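Side-chain contacts in lantibiotic dehydratase (Microbispora corallina, PDB 5EHK), which probably dehydrates serine and threonine residues of the NAI-107 precursor peptide, using glutamyl-tRNA to activate their hydroxyl groups: residues R421-L425 against L426-D430; P528-H532 against A533-L537; F572-S576 against G577-N581; Q644-N647 against P648-L651. All blocks are in the same frame, centred on the assembly; numbering follows the deposited sequence.

Three of the four contacts form a chain within the N-terminal family region. Interaction 4 is the middle link: Pro-648 and Leu-651 of its helix pack against Leu-425, Leu-426 and Leu-429 of interaction 1, with Leu-425 CD1 3.7 Å from Leu-651 CD2. At its other end, Gln-644 probably hydrogen-bonds interaction 3, its O lying 3.0 Å from Arg-575 N. The centre of interaction 4 is about 14 Å from that of interaction 1 and 12 Å from that of interaction 3. Interaction 2 stands apart, its nearest atoms about 11 Å from those of interactions 3 and 4. No ligand marks an active site at any of them.

Interaction 1 of 4, residues R421-L425 against L426-D430; sequences RAVPL and LELLD
Val-423 turns CG1 opposite its own backbone N (chi1 179°) and Glu-427 does likewise with CG (chi1 175°), which brings the valine methyl beside the glutamate chain where a short edge strand bends into a type I beta turn. The turn runs from Glu-427 to Asp-430 and is closed by Asp-430 N bonding Glu-427 O at 3.1 Å. The two side chains cross at about a right angle, and the carboxylate atom Glu-427 OE2 comes to 3.5 Å from Val-423 CG1. The other carboxylate oxygen, Glu-427 OE1, lies 3.6 Å from Pro-424 CD, so the extended acid chain reaches back over both strand residues. Arg-421 NH2 stays 4.3 Å from Glu-427 OE2, too far for a salt bridge, though the charges would probably still attract.

One backbone oxygen ties the bend together. Pro-424 O takes a nearly straight bond from Leu-428 N at 3.2 Å (168° at the hydrogen) and a weak one from Glu-427 N at 3.0 Å. On the apolar side, Val-423 CG1 also meets Leu-428 CB. Leu-428 in turn packs on Tyr-409, Phe-413 and Tyr-417 of helix 407-417, while backbone bonds of Val-423 with Val-613 and of Leu-425 with Leu-611 fasten the strand to its neighbour 611-615. At the corner itself the adjoining leucines cross at a slant, their branches meeting where Leu-425 CD2 touches Leu-426 CD1 at 3.9 Å.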
loop_
_atom_site.group_PDB
_atom_site.type_symbol
_atom_site.label_atom_id
_atom_site.label_comp_id
_atom_site.label_asym_id
_atom_site.label_seq_id
_atom_site.Cartn_x
_atom_site.Cartn_y
_atom_site.Cartn_z
ATOM N N ARG A 421 -23.932 -2.483 17.970
ATOM C CA ARG A 421 -23.492 -1.521 18.950
ATOM C C ARG A 421 -23.420 -0.152 18.318
ATOM O O ARG A 421 -23.003 -0.022 17.173
ATOM C CB ARG A 421 -22.122 -1.923 19.491
ATOM C CG ARG A 421 -21.517 -0.884 20.417
ATOM C CD ARG A 421 -20.615 -1.489 21.468
ATOM N NE ARG A 421 -20.002 -0.437 22.261
ATOM C CZ ARG A 421 -18.740 -0.440 22.672
ATOM N NH1 ARG A 421 -17.952 -1.470 22.368
ATOM N NH2 ARG A 421 -18.278 0.583 23.397
ATOM N N ALA A 422 -23.883 0.859 19.040
ATOM C CA ALA A 422 -23.754 2.222 18.565
ATOM C C ALA A 422 -22.746 2.913 19.455
ATOM O O ALA A 422 -22.688 2.645 20.651
ATOM C CB ALA A 422 -25.083 2.938 18.601
ATOM N N VAL A 423 -21.940 3.792 18.881
ATOM C CA VAL A 423 -20.940 4.471 19.670
ATOM C C VAL A 423 -21.235 5.946 19.551
ATOM O O VAL A 423 -21.404 6.448 18.456
ATOM C CB VAL A 423 -19.534 4.159 19.134
ATOM C CG1 VAL A 423 -18.474 4.884 19.938
ATOM C CG2 VAL A 423 -19.274 2.660 19.147
ATOM N N PRO A 424 -21.324 6.651 20.667
ATOM C CA PRO A 424 -21.639 8.080 20.521
ATOM C C PRO A 424 -20.689 8.714 19.536
ATOM O O PRO A 424 -19.504 8.525 19.733
ATOM C CB PRO A 424 -21.392 8.641 21.921
ATOM C CG PRO A 424 -21.621 7.464 22.847
ATOM C CD PRO A 424 -21.097 6.260 22.070
ATOM N N LEU A 425 -21.176 9.314 18.452
ATOM C CA LEU A 425 -20.294 10.069 17.555
ATOM C C LEU A 425 -19.602 11.057 18.456
ATOM O O LEU A 425 -20.305 11.779 19.165
ATOM C CB LEU A 425 -21.115 10.866 16.527
ATOM C CG LEU A 425 -20.230 11.638 15.552
ATOM C CD1 LEU A 425 -20.784 11.563 14.188
ATOM C CD2 LEU A 425 -20.092 13.074 15.967
ATOM N N LEU A 426 -18.276 11.132 18.383
ATOM C CA LEU A 426 -17.437 11.985 19.270
ATOM C C LEU A 426 -16.546 11.099 20.102
ATOM O O LEU A 426 -15.343 11.327 20.181
ATOM C CB LEU A 426 -18.202 12.950 20.185
ATOM C CG LEU A 426 -17.914 14.455 20.084
ATOM C CD1 LEU A 426 -17.922 14.986 18.640
ATOM C CD2 LEU A 426 -18.919 15.254 20.930
ATOM N N GLU A 427 -17.124 10.070 20.702
ATOM C CA GLU A 427 -16.306 9.039 21.295
ATOM C C GLU A 427 -15.637 8.228 20.182
ATOM O O GLU A 427 -14.440 7.939 20.246
ATOM C CB GLU A 427 -17.141 8.133 22.164
ATOM C CG GLU A 427 -16.363 6.950 22.712
ATOM C CD GLU A 427 -17.287 5.970 23.391
ATOM O OE1 GLU A 427 -18.162 6.453 24.149
ATOM O OE2 GLU A 427 -17.151 4.741 23.163
ATOM N N LEU A 428 -16.413 7.887 19.155
ATOM C CA LEU A 428 -15.875 7.227 17.981
ATOM C C LEU A 428 -14.747 8.058 17.387
ATOM O O LEU A 428 -13.723 7.517 17.015
ATOM C CB LEU A 428 -16.961 7.047 16.928
ATOM C CG LEU A 428 -16.519 6.247 15.705
ATOM C CD1 LEU A 428 -16.227 4.812 16.098
ATOM C CD2 LEU A 428 -17.541 6.320 14.599
ATOM N N LEU A 429 -14.910 9.377 17.334
ATOM C CA LEU A 429 -13.923 10.232 16.679
ATOM C C LEU A 429 -12.686 10.495 17.532
ATOM O O LEU A 429 -11.692 11.037 17.044
ATOM C CB LEU A 429 -14.551 11.557 16.250
ATOM C CG LEU A 429 -15.238 11.570 14.880
ATOM C CD1 LEU A 429 -15.730 12.947 14.560
ATOM C CD2 LEU A 429 -14.296 11.094 13.806
ATOM N N ASP A 430 -12.764 10.120 18.806
ATOM C CA ASP A 430 -11.668 10.308 19.747
ATOM C C ASP A 430 -10.518 9.302 19.567
ATOM O O ASP A 430 -10.738 8.096 19.517
ATOM C CB ASP A 430 -12.199 10.221 21.170
ATOM C CG ASP A 430 -11.158 10.564 22.189
ATOM O OD1 ASP A 430 -10.851 11.766 22.321
ATOM O OD2 ASP A 430 -10.642 9.645 22.855
#

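Interaction 2 of 4, residues P528-H532 against A533-L537; sequences PGSHH and AGATL
Ser-530 OG, which sits 4.0 Å from Ala-535 CB, is held by two polar partners, a backbone amide and a carboxylate. The amide is that of His-532, whose N donates to Ser-530 OG at 3.1 Å with an angle of 160° at the hydrogen, making an ST turn. The ST turn leads straight into a type II beta turn from His-532 to Ala-535, closed by Ala-535 N bonding His-532 O at 3.1 Å. This bond is straight at the hydrogen, 168°, although the amide approaches from above the carbonyl plane.

With CG opposite the backbone N (chi1 -178°), the His-532 ring comes beside the turn, its CD2 3.2 Å from Ala-533 O, which approaches it obliquely, while Ala-535 N is near the ring plane at its edge. Ring atom NE2 is hydrogen-bonded to Gln-555 OE1 of helix 545-556, which fixes how the imidazole is turned. Nearer the backbone, His-532 CB and Ala-535 CB pack at 4.0 Å, and Ala-535 CB also reaches His-532 O at 3.5 Å. Gly-534 has positive phi at the third place of the turn, usual for type II.

The two turns lie in the loop between strand 521-524 and helix 545-556. The carboxylate is that of Glu-502 in strand 500-508, which binds Ser-530 OG and Thr-536 OG1 through OE1, and Gly-534 N through OE2. One carboxylate thus joins the residue that starts the bend, the glycine within it and the threonine just after, a pattern consistent with the acid holding both sides of the bend together.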
loop_
_atom_site.group_PDB
_atom_site.type_symbol
_atom_site.label_atom_id
_atom_site.label_comp_id
_atom_site.label_asym_id
_atom_site.label_seq_id
_atom_site.Cartn_x
_atom_site.Cartn_y
_atom_site.Cartn_z
ATOM N N PRO A 528 -16.446 20.461 -9.854
ATOM C CA PRO A 528 -17.155 19.397 -9.134
ATOM C C PRO A 528 -18.678 19.563 -9.132
ATOM O O PRO A 528 -19.201 20.689 -9.150
ATOM C CB PRO A 528 -16.602 19.509 -7.708
ATOM C CG PRO A 528 -16.221 20.934 -7.569
ATOM C CD PRO A 528 -15.734 21.368 -8.935
ATOM N N GLY A 529 -19.378 18.431 -9.148
ATOM C CA GLY A 529 -20.816 18.417 -8.954
ATOM C C GLY A 529 -21.096 18.305 -7.465
ATOM O O GLY A 529 -20.180 18.417 -6.633
ATOM N N SER A 530 -22.348 18.030 -7.125
ATOM C CA SER A 530 -22.736 17.928 -5.738
ATOM C C SER A 530 -23.543 16.652 -5.493
ATOM O O SER A 530 -23.957 15.978 -6.446
ATOM C CB SER A 530 -23.527 19.162 -5.343
ATOM O OG SER A 530 -24.903 18.860 -5.284
ATOM N N HIS A 531 -23.741 16.286 -4.229
ATOM C CA HIS A 531 -24.568 15.130 -3.956
ATOM C C HIS A 531 -25.865 15.514 -3.260
ATOM O O HIS A 531 -26.593 14.656 -2.747
ATOM C CB HIS A 531 -23.776 14.118 -3.146
ATOM C CG HIS A 531 -22.674 13.485 -3.930
ATOM N ND1 HIS A 531 -22.910 12.678 -5.026
ATOM C CD2 HIS A 531 -21.328 13.578 -3.812
ATOM C CE1 HIS A 531 -21.755 12.287 -5.540
ATOM N NE2 HIS A 531 -20.781 12.825 -4.826
ATOM N N HIS A 532 -26.192 16.803 -3.310
ATOM C CA HIS A 532 -27.408 17.318 -2.676
ATOM C C HIS A 532 -28.189 18.295 -3.557
ATOM O O HIS A 532 -27.679 19.348 -3.928
ATOM C CB HIS A 532 -27.048 18.030 -1.385
ATOM C CG HIS A 532 -28.233 18.553 -0.645
ATOM N ND1 HIS A 532 -29.027 17.748 0.146
ATOM C CD2 HIS A 532 -28.781 19.788 -0.602
ATOM C CE1 HIS A 532 -29.995 18.477 0.673
ATOM N NE2 HIS A 532 -29.873 19.716 0.230
ATOM N N ALA A 533 -29.418 17.953 -3.907
ATOM C CA ALA A 533 -30.277 18.895 -4.646
ATOM C C ALA A 533 -30.471 20.193 -3.861
ATOM O O ALA A 533 -31.044 20.168 -2.770
ATOM C CB ALA A 533 -31.615 18.267 -4.928
ATOM N N GLY A 534 -29.944 21.308 -4.359
ATOM C CA GLY A 534 -30.067 22.563 -3.625
ATOM C C GLY A 534 -28.757 23.137 -3.065
ATOM O O GLY A 534 -28.692 24.317 -2.672
ATOM N N ALA A 535 -27.709 22.310 -3.023
ATOM C CA ALA A 535 -26.457 22.726 -2.413
ATOM C C ALA A 535 -25.840 23.910 -3.145
ATOM O O ALA A 535 -25.400 24.871 -2.509
ATOM C CB ALA A 535 -25.477 21.567 -2.371
ATOM N N THR A 536 -25.813 23.839 -4.477
ATOM C CA THR A 536 -25.197 24.899 -5.259
ATOM C C THR A 536 -26.021 26.190 -5.193
ATOM O O THR A 536 -25.474 27.288 -5.191
ATOM C CB THR A 536 -25.007 24.490 -6.741
ATOM O OG1 THR A 536 -24.179 23.326 -6.813
ATOM C CG2 THR A 536 -24.335 25.620 -7.535
ATOM N N LEU A 537 -27.337 26.052 -5.107
ATOM C CA LEU A 537 -28.220 27.213 -5.113
ATOM C C LEU A 537 -28.169 27.933 -3.764
ATOM O O LEU A 537 -28.506 29.117 -3.654
ATOM C CB LEU A 537 -29.656 26.790 -5.440
ATOM C CG LEU A 537 -30.002 26.282 -6.847
ATOM C CD1 LEU A 537 -29.330 24.973 -7.230
ATOM C CD2 LEU A 537 -31.491 26.118 -6.950
#

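Interaction 3 of 4, residues F572-S576 against G577-N581; sequences FIPRS and GRAAN
Ser-576 is extended, after a helical Arg-575, and hands the chain to Gly-577, where the helix begins and then folds back so that Ala-580 CA lies 5.1 Å from Pro-574 CA. The serine carbonyl is enlisted at once: Ala-580 N bonds Ser-576 O at 3.0 Å, with the donor in the carbonyl plane. The serine hydroxyl oxygen leans over the same end of the helix and accepts from Ala-579 N at 3.4 Å, a weak bond but a straight one, 174° at the hydrogen. Its chi1 of 91° places OG over the N-terminal end, with Arg-578 CB and Ala-579 CB next to it at 3.8 and 3.9 Å.

This is an N-cap, here on the short helix 577-580 that follows strand 566-572. The cap residue is itself fastened from behind, because Ser-576 N donates to Gln-644 OE1 of helix 641-644. Two residues earlier, Pro-574 lays its ring against the side of the helix. Its CB meets Ala-579 CB at 3.8 Å, its CG comes to 3.6 Å from Ala-580 CA, and its CD touches Ala-580 CB at 4.1 Å, so three successive ring carbons follow the backbone and methyls of Ala-579 and Ala-580. Gln-644 also packs on Pro-574 and Ala-579.

Arg-575, between the proline and the cap, points away from the helix and makes a cation-pi contact with Trp-443. The side chain of Arg-578 meets the serine through CB; its chain bends at chi2 and chi3, and the guanidinium ends up well clear of the cap.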
loop_
_atom_site.group_PDB
_atom_site.type_symbol
_atom_site.label_atom_id
_atom_site.label_comp_id
_atom_site.label_asym_id
_atom_site.label_seq_id
_atom_site.Cartn_x
_atom_site.Cartn_y
_atom_site.Cartn_z
ATOM N N PHE A 572 -21.458 24.180 9.847
ATOM C CA PHE A 572 -20.188 24.318 10.568
ATOM C C PHE A 572 -19.412 25.592 10.203
ATOM O O PHE A 572 -19.596 26.166 9.125
ATOM C CB PHE A 572 -19.303 23.112 10.285
ATOM C CG PHE A 572 -18.889 23.015 8.861
ATOM C CD1 PHE A 572 -17.810 23.743 8.388
ATOM C CD2 PHE A 572 -19.596 22.220 7.981
ATOM C CE1 PHE A 572 -17.445 23.679 7.063
ATOM C CE2 PHE A 572 -19.241 22.139 6.662
ATOM C CZ PHE A 572 -18.159 22.865 6.195
ATOM N N ILE A 573 -18.506 26.011 11.075
ATOM C CA ILE A 573 -17.655 27.134 10.725
ATOM C C ILE A 573 -16.489 26.670 9.856
ATOM O O ILE A 573 -15.743 25.779 10.229
ATOM C CB ILE A 573 -17.153 27.902 11.968
ATOM C CG1 ILE A 573 -16.397 29.157 11.523
ATOM C CG2 ILE A 573 -16.287 27.013 12.847
ATOM C CD1 ILE A 573 -17.269 30.164 10.784
ATOM N N PRO A 574 -16.362 27.235 8.655
ATOM C CA PRO A 574 -15.255 26.721 7.836
ATOM C C PRO A 574 -13.897 27.210 8.338
ATOM O O PRO A 574 -13.833 28.217 9.039
ATOM C CB PRO A 574 -15.570 27.277 6.441
ATOM C CG PRO A 574 -17.065 27.579 6.462
ATOM C CD PRO A 574 -17.332 28.024 7.868
ATOM N N ARG A 575 -12.831 26.500 7.975
ATOM C CA ARG A 575 -11.491 26.749 8.508
ATOM C C ARG A 575 -10.893 28.015 7.908
ATOM O O ARG A 575 -10.137 28.722 8.563
ATOM C CB ARG A 575 -10.578 25.547 8.251
ATOM C CG ARG A 575 -9.321 25.474 9.121
ATOM C CD ARG A 575 -9.631 25.702 10.611
ATOM N NE ARG A 575 -9.881 24.465 11.352
ATOM C CZ ARG A 575 -11.085 23.990 11.689
ATOM N NH1 ARG A 575 -12.214 24.632 11.363
ATOM N NH2 ARG A 575 -11.148 22.847 12.358
ATOM N N SER A 576 -11.236 28.299 6.657
ATOM C CA SER A 576 -10.760 29.504 5.992
ATOM C C SER A 576 -11.877 30.540 5.801
ATOM O O SER A 576 -13.057 30.189 5.635
ATOM C CB SER A 576 -10.117 29.157 4.649
ATOM O OG SER A 576 -11.051 29.201 3.591
ATOM N N GLY A 577 -11.491 31.813 5.839
ATOM C CA GLY A 577 -12.414 32.930 5.715
ATOM C C GLY A 577 -13.021 33.048 4.324
ATOM O O GLY A 577 -14.066 33.680 4.143
ATOM N N ARG A 578 -12.351 32.475 3.326
ATOM C CA ARG A 578 -12.914 32.435 1.982
ATOM C C ARG A 578 -14.164 31.546 1.946
ATOM O O ARG A 578 -15.223 31.955 1.479
ATOM C CB ARG A 578 -11.901 31.858 0.995
ATOM C CG ARG A 578 -12.395 31.849 -0.449
ATOM C CD ARG A 578 -11.275 32.214 -1.420
ATOM N NE ARG A 578 -10.201 31.213 -1.420
ATOM C CZ ARG A 578 -8.926 31.461 -1.722
ATOM N NH1 ARG A 578 -8.535 32.696 -2.026
ATOM N NH2 ARG A 578 -8.035 30.471 -1.705
ATOM N N ALA A 579 -14.037 30.333 2.471
ATOM C CA ALA A 579 -15.159 29.405 2.501
ATOM C C ALA A 579 -16.207 29.879 3.479
ATOM O O ALA A 579 -17.385 29.572 3.331
ATOM C CB ALA A 579 -14.710 27.994 2.824
ATOM N N ALA A 580 -15.778 30.616 4.492
ATOM C CA ALA A 580 -16.726 31.061 5.503
ATOM C C ALA A 580 -17.736 32.013 4.861
ATOM O O ALA A 580 -18.909 32.036 5.243
ATOM C CB ALA A 580 -16.006 31.711 6.678
ATOM N N ASN A 581 -17.281 32.761 3.853
ATOM C CA ASN A 581 -18.169 33.649 3.095
ATOM C C ASN A 581 -19.144 32.892 2.201
ATOM O O ASN A 581 -20.084 33.484 1.681
ATOM C CB ASN A 581 -17.359 34.601 2.211
ATOM C CG ASN A 581 -16.717 35.721 2.992
ATOM O OD1 ASN A 581 -17.326 36.280 3.909
ATOM N ND2 ASN A 581 -15.471 36.039 2.655
#

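Interaction 4 of 4, residues Q644-N647 against P648-L651; sequences QAPN and PARL
Leu-651 N bonds Asn-647 O at 2.8 Å, and one residue back Arg-650 N bonds Pro-646 O at 3.0 Å with an angle of 162° at the hydrogen. These are the first two i to i+4 bonds of helix 647-656, whose N-cap position is taken by Pro-646. The leucine amide arrives nearly along the C=O axis of its acceptor, whereas the arginine amide lies in the carbonyl plane of the proline. Pro-648 has no amide hydrogen to offer, and within the first turn of a helix, where an N-H has no carbonyl a turn earlier to bond, that costs nothing.

The polar side chains of this turn work outward. Asn-647 carries CG opposite its carbonyl carbon (chi1 -68°), and its amide is held by two loop residues: OD1 accepts from Trp-443 N and ND2 donates to Pro-444 O. Arg-650 runs out fully extended to a salt bridge with Glu-654 and a cation-pi contact with Tyr-441; its CB stays behind, 3.7 Å from Asn-647 O.

The packing inside the turn is small and apolar. Ala-645, the first residue to leave the preceding helix, sets its methyl against the next helix, Ala-645 CB lying 4.2 Å from both the Ala-649 methyl CB and the Arg-650 methylene CB. Phe-572 of strand 566-572 packs on Ala-645, Pro-646 and Ala-649, placing the bend between the helices against that strand. Across the cap, the proline ring meets the first turn where Pro-646 CG touches Ala-649 CB at 3.9 Å.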
loop_
_atom_site.group_PDB
_atom_site.type_symbol
_atom_site.label_atom_id
_atom_site.label_comp_id
_atom_site.label_asym_id
_atom_site.label_seq_id
_atom_site.Cartn_x
_atom_site.Cartn_y
_atom_site.Cartn_z
ATOM N N GLN A 644 -12.341 21.995 4.679
ATOM C CA GLN A 644 -12.755 23.130 5.480
ATOM C C GLN A 644 -13.510 22.774 6.734
ATOM O O GLN A 644 -13.887 23.686 7.469
ATOM C CB GLN A 644 -13.658 24.060 4.685
ATOM C CG GLN A 644 -13.093 24.521 3.394
ATOM C CD GLN A 644 -11.847 25.352 3.579
ATOM O OE1 GLN A 644 -11.682 26.054 4.595
ATOM N NE2 GLN A 644 -10.950 25.280 2.594
ATOM N N ALA A 645 -13.840 21.496 6.941
ATOM C CA ALA A 645 -14.743 21.160 8.062
ATOM C C ALA A 645 -14.108 20.489 9.261
ATOM O O ALA A 645 -13.307 19.562 9.111
ATOM C CB ALA A 645 -15.923 20.335 7.586
ATOM N N PRO A 646 -14.507 20.928 10.462
ATOM C CA PRO A 646 -14.151 20.181 11.672
ATOM C C PRO A 646 -14.577 18.724 11.520
ATOM O O PRO A 646 -15.630 18.468 10.901
ATOM C CB PRO A 646 -14.955 20.899 12.790
ATOM C CG PRO A 646 -15.965 21.742 12.095
ATOM C CD PRO A 646 -15.346 22.106 10.758
ATOM N N ASN A 647 -13.771 17.790 12.036
ATOM C CA ASN A 647 -14.030 16.360 11.829
ATOM C C ASN A 647 -15.460 15.848 12.065
ATOM O O ASN A 647 -15.998 15.125 11.224
ATOM C CB ASN A 647 -13.014 15.480 12.569
ATOM C CG ASN A 647 -11.624 15.586 11.990
ATOM O OD1 ASN A 647 -11.436 16.089 10.876
ATOM N ND2 ASN A 647 -10.631 15.115 12.743
ATOM N N PRO A 648 -16.087 16.227 13.181
ATOM C CA PRO A 648 -17.424 15.658 13.365
ATOM C C PRO A 648 -18.384 16.090 12.265
ATOM O O PRO A 648 -19.205 15.287 11.803
ATOM C CB PRO A 648 -17.867 16.233 14.718
ATOM C CG PRO A 648 -16.588 16.555 15.420
ATOM C CD PRO A 648 -15.636 16.990 14.354
ATOM N N ALA A 649 -18.257 17.344 11.851
ATOM C CA ALA A 649 -19.065 17.894 10.782
ATOM C C ALA A 649 -18.824 17.088 9.526
ATOM O O ALA A 649 -19.769 16.696 8.839
ATOM C CB ALA A 649 -18.706 19.362 10.540
ATOM N N ARG A 650 -17.551 16.858 9.214
ATOM C CA ARG A 650 -17.228 16.101 8.019
ATOM C C ARG A 650 -17.731 14.651 8.116
ATOM O O ARG A 650 -18.141 14.059 7.109
ATOM C CB ARG A 650 -15.738 16.145 7.705
ATOM C CG ARG A 650 -15.403 15.200 6.554
ATOM C CD ARG A 650 -13.974 15.212 6.107
ATOM N NE ARG A 650 -13.826 14.183 5.099
ATOM C CZ ARG A 650 -12.682 13.758 4.595
ATOM N NH1 ARG A 650 -11.530 14.255 5.011
ATOM N NH2 ARG A 650 -12.719 12.800 3.695
ATOM N N LEU A 651 -17.722 14.080 9.320
ATOM C CA LEU A 651 -18.195 12.714 9.480
ATOM C C LEU A 651 -19.706 12.687 9.225
ATOM O O LEU A 651 -20.215 11.765 8.567
ATOM C CB LEU A 651 -17.831 12.126 10.865
ATOM C CG LEU A 651 -18.213 10.654 11.106
ATOM C CD1 LEU A 651 -17.564 9.753 10.102
ATOM C CD2 LEU A 651 -17.870 10.142 12.486
#